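Local coordinates for adenosine monophosphate-protein transferase vopS (Vibrio parahaemolyticus, PDB 3LET) that transfers AMP from ATP onto a threonine of host Rho GTPases, blocking their downstream signalling and inhibiting actin assembly in infected cells, at residues A68-M73 with R97-Y102. Residues are numbered along the deposited sequence; the frame is centred on the assembly and turned at random.
Sequences AMTEVM and RVVKDY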
loop_
_atom_site.group_PDB
_atom_site.type_symbol
_atom_site.label_atom_id
_atom_site.label_comp_id
_atom_site.label_asym_id
_atom_site.label_seq_id
_atom_site.Cartn_x
_atom_site.Cartn_y
_atom_site.Cartn_z
ATOM N N ALA A 68 -17.458 12.998 9.245
ATOM C CA ALA A 68 -17.132 13.309 10.644
ATOM C C ALA A 68 -16.393 12.132 11.287
ATOM O O ALA A 68 -15.406 12.318 12.021
ATOM C CB ALA A 68 -18.411 13.634 11.472
ATOM N N MET A 69 -16.852 10.917 11.007
ATOM C CA MET A 69 -16.127 9.721 11.489
ATOM C C MET A 69 -14.701 9.657 10.974
ATOM O O MET A 69 -13.759 9.321 11.724
ATOM C CB MET A 69 -16.857 8.481 11.046
ATOM C CG MET A 69 -18.188 8.468 11.729
ATOM S SD MET A 69 -17.948 7.528 13.178
ATOM C CE MET A 69 -18.686 6.072 12.440
ATOM N N THR A 70 -14.533 9.992 9.706
ATOM C CA THR A 70 -13.191 9.980 9.110
ATOM C C THR A 70 -12.290 10.972 9.824
ATOM O O THR A 70 -11.149 10.652 10.185
ATOM C CB THR A 70 -13.244 10.347 7.619
ATOM O OG1 THR A 70 -14.012 9.361 6.934
ATOM C CG2 THR A 70 -11.812 10.383 6.993
ATOM N N GLU A 71 -12.778 12.192 10.009
ATOM C CA GLU A 71 -12.007 13.233 10.716
ATOM C C GLU A 71 -11.666 12.801 12.138
ATOM O O GLU A 71 -10.544 12.965 12.574
ATOM C CB GLU A 71 -12.778 14.557 10.758
ATOM C CG GLU A 71 -12.826 15.184 9.358
ATOM C CD GLU A 71 -13.809 16.322 9.265
ATOM O OE1 GLU A 71 -14.213 16.837 10.314
ATOM O OE2 GLU A 71 -14.161 16.690 8.130
ATOM N N VAL A 72 -12.622 12.230 12.861
ATOM C CA VAL A 72 -12.309 11.762 14.214
ATOM C C VAL A 72 -11.200 10.715 14.117
ATOM O O VAL A 72 -10.240 10.737 14.893
ATOM C CB VAL A 72 -13.526 11.146 14.914
ATOM C CG1 VAL A 72 -13.098 10.471 16.219
ATOM C CG2 VAL A 72 -14.558 12.237 15.201
ATOM N N MET A 73 -11.348 9.786 13.186
ATOM C CA MET A 73 -10.411 8.658 13.127
ATOM C C MET A 73 -8.987 9.145 12.798
ATOM O O MET A 73 -8.007 8.599 13.289
ATOM C CB MET A 73 -10.864 7.628 12.087
ATOM C CG MET A 73 -12.004 6.715 12.555
ATOM S SD MET A 73 -11.803 6.028 14.229
ATOM C CE MET A 73 -10.378 4.975 14.038
ATOM N N ARG A 97 -12.304 4.033 3.906
ATOM C CA ARG A 97 -12.778 2.657 3.645
ATOM C C ARG A 97 -13.135 1.905 4.929
ATOM O O ARG A 97 -14.100 1.131 4.953
ATOM C CB ARG A 97 -11.716 1.838 2.877
ATOM C CG ARG A 97 -11.420 2.356 1.493
ATOM C CD ARG A 97 -12.684 2.588 0.684
ATOM N NE ARG A 97 -13.320 1.339 0.275
ATOM C CZ ARG A 97 -13.186 0.774 -0.924
ATOM N NH1 ARG A 97 -12.426 1.337 -1.856
ATOM N NH2 ARG A 97 -13.821 -0.361 -1.190
ATOM N N VAL A 98 -12.370 2.135 5.998
ATOM C CA VAL A 98 -12.652 1.502 7.282
ATOM C C VAL A 98 -13.969 2.050 7.824
ATOM O O VAL A 98 -14.804 1.300 8.332
ATOM C CB VAL A 98 -11.466 1.719 8.251
ATOM C CG1 VAL A 98 -11.841 1.433 9.718
ATOM C CG2 VAL A 98 -10.284 0.799 7.803
ATOM N N VAL A 99 -14.165 3.355 7.689
ATOM C CA VAL A 99 -15.432 3.982 8.148
ATOM C C VAL A 99 -16.617 3.433 7.367
ATOM O O VAL A 99 -17.687 3.147 7.926
ATOM C CB VAL A 99 -15.394 5.517 7.977
ATOM C CG1 VAL A 99 -16.834 6.134 8.128
ATOM C CG2 VAL A 99 -14.472 6.106 8.995
ATOM N N LYS A 100 -16.444 3.272 6.064
ATOM C CA LYS A 100 -17.510 2.681 5.255
ATOM C C LYS A 100 -17.816 1.275 5.724
ATOM O O LYS A 100 -18.978 0.861 5.724
ATOM C CB LYS A 100 -17.149 2.692 3.749
ATOM C CG LYS A 100 -17.263 4.091 3.130
ATOM C CD LYS A 100 -16.816 4.124 1.671
ATOM C CE LYS A 100 -17.014 5.505 1.047
ATOM N NZ LYS A 100 -18.443 5.801 0.763
ATOM N N ASP A 101 -16.790 0.530 6.123
ATOM C CA ASP A 101 -16.975 -0.893 6.427
ATOM C C ASP A 101 -17.424 -1.127 7.851
ATOM O O ASP A 101 -18.159 -2.071 8.110
ATOM C CB ASP A 101 -15.673 -1.682 6.219
ATOM C CG ASP A 101 -15.343 -1.883 4.744
ATOM O OD1 ASP A 101 -16.201 -1.532 3.904
ATOM O OD2 ASP A 101 -14.238 -2.395 4.430
ATOM N N TYR A 102 -16.963 -0.280 8.771
ATOM C CA TYR A 102 -17.148 -0.526 10.203
ATOM C C TYR A 102 -17.918 0.581 10.916
ATOM O O TYR A 102 -18.294 0.423 12.068
ATOM C CB TYR A 102 -15.790 -0.617 10.888
ATOM C CG TYR A 102 -14.991 -1.834 10.501
ATOM C CD1 TYR A 102 -15.189 -3.049 11.145
ATOM C CD2 TYR A 102 -14.023 -1.762 9.501
ATOM C CE1 TYR A 102 -14.441 -4.171 10.813
ATOM C CE2 TYR A 102 -13.266 -2.893 9.147
ATOM C CZ TYR A 102 -13.488 -4.086 9.818
ATOM O OH TYR A 102 -12.761 -5.200 9.487
#
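V99 points its side chain at helix 58-75 and meets M69, T70 and M73, three residues spaced i, i+1 and i+4 on one helical face. Its two methyls divide the work. CG1, anti to the backbone N (chi1 166°), lies 3.7 Å from M69 CB; CG2 is 3.9 Å from the same M69 CB, so both branches straddle the root of the methionine rather than its sulfur. CG2 also reaches T70 OG1 at 3.9 Å, the two side chains crossing at roughly a right angle. Because CG2 is a methyl, this is van der Waals contact; the T70 hydroxyl is hydrogen-bonded to E66 O, one turn earlier on its own helix. M73 closes the group more loosely, its CG 4.4 Å from V99 CG2. M69 and M73 also touch M120 of helix 113-139, so the same two methionines link helix 58-75 to a third helix. No hydrogen bond spans the two segments, whose axes come within 9.5 Å at an angle of 121°. K100 forms a salt bridge to E66 of the first helix. The whole is an apolar helix-helix crossing, centred on one valine, inside the all-helical N-terminal domain of VopS.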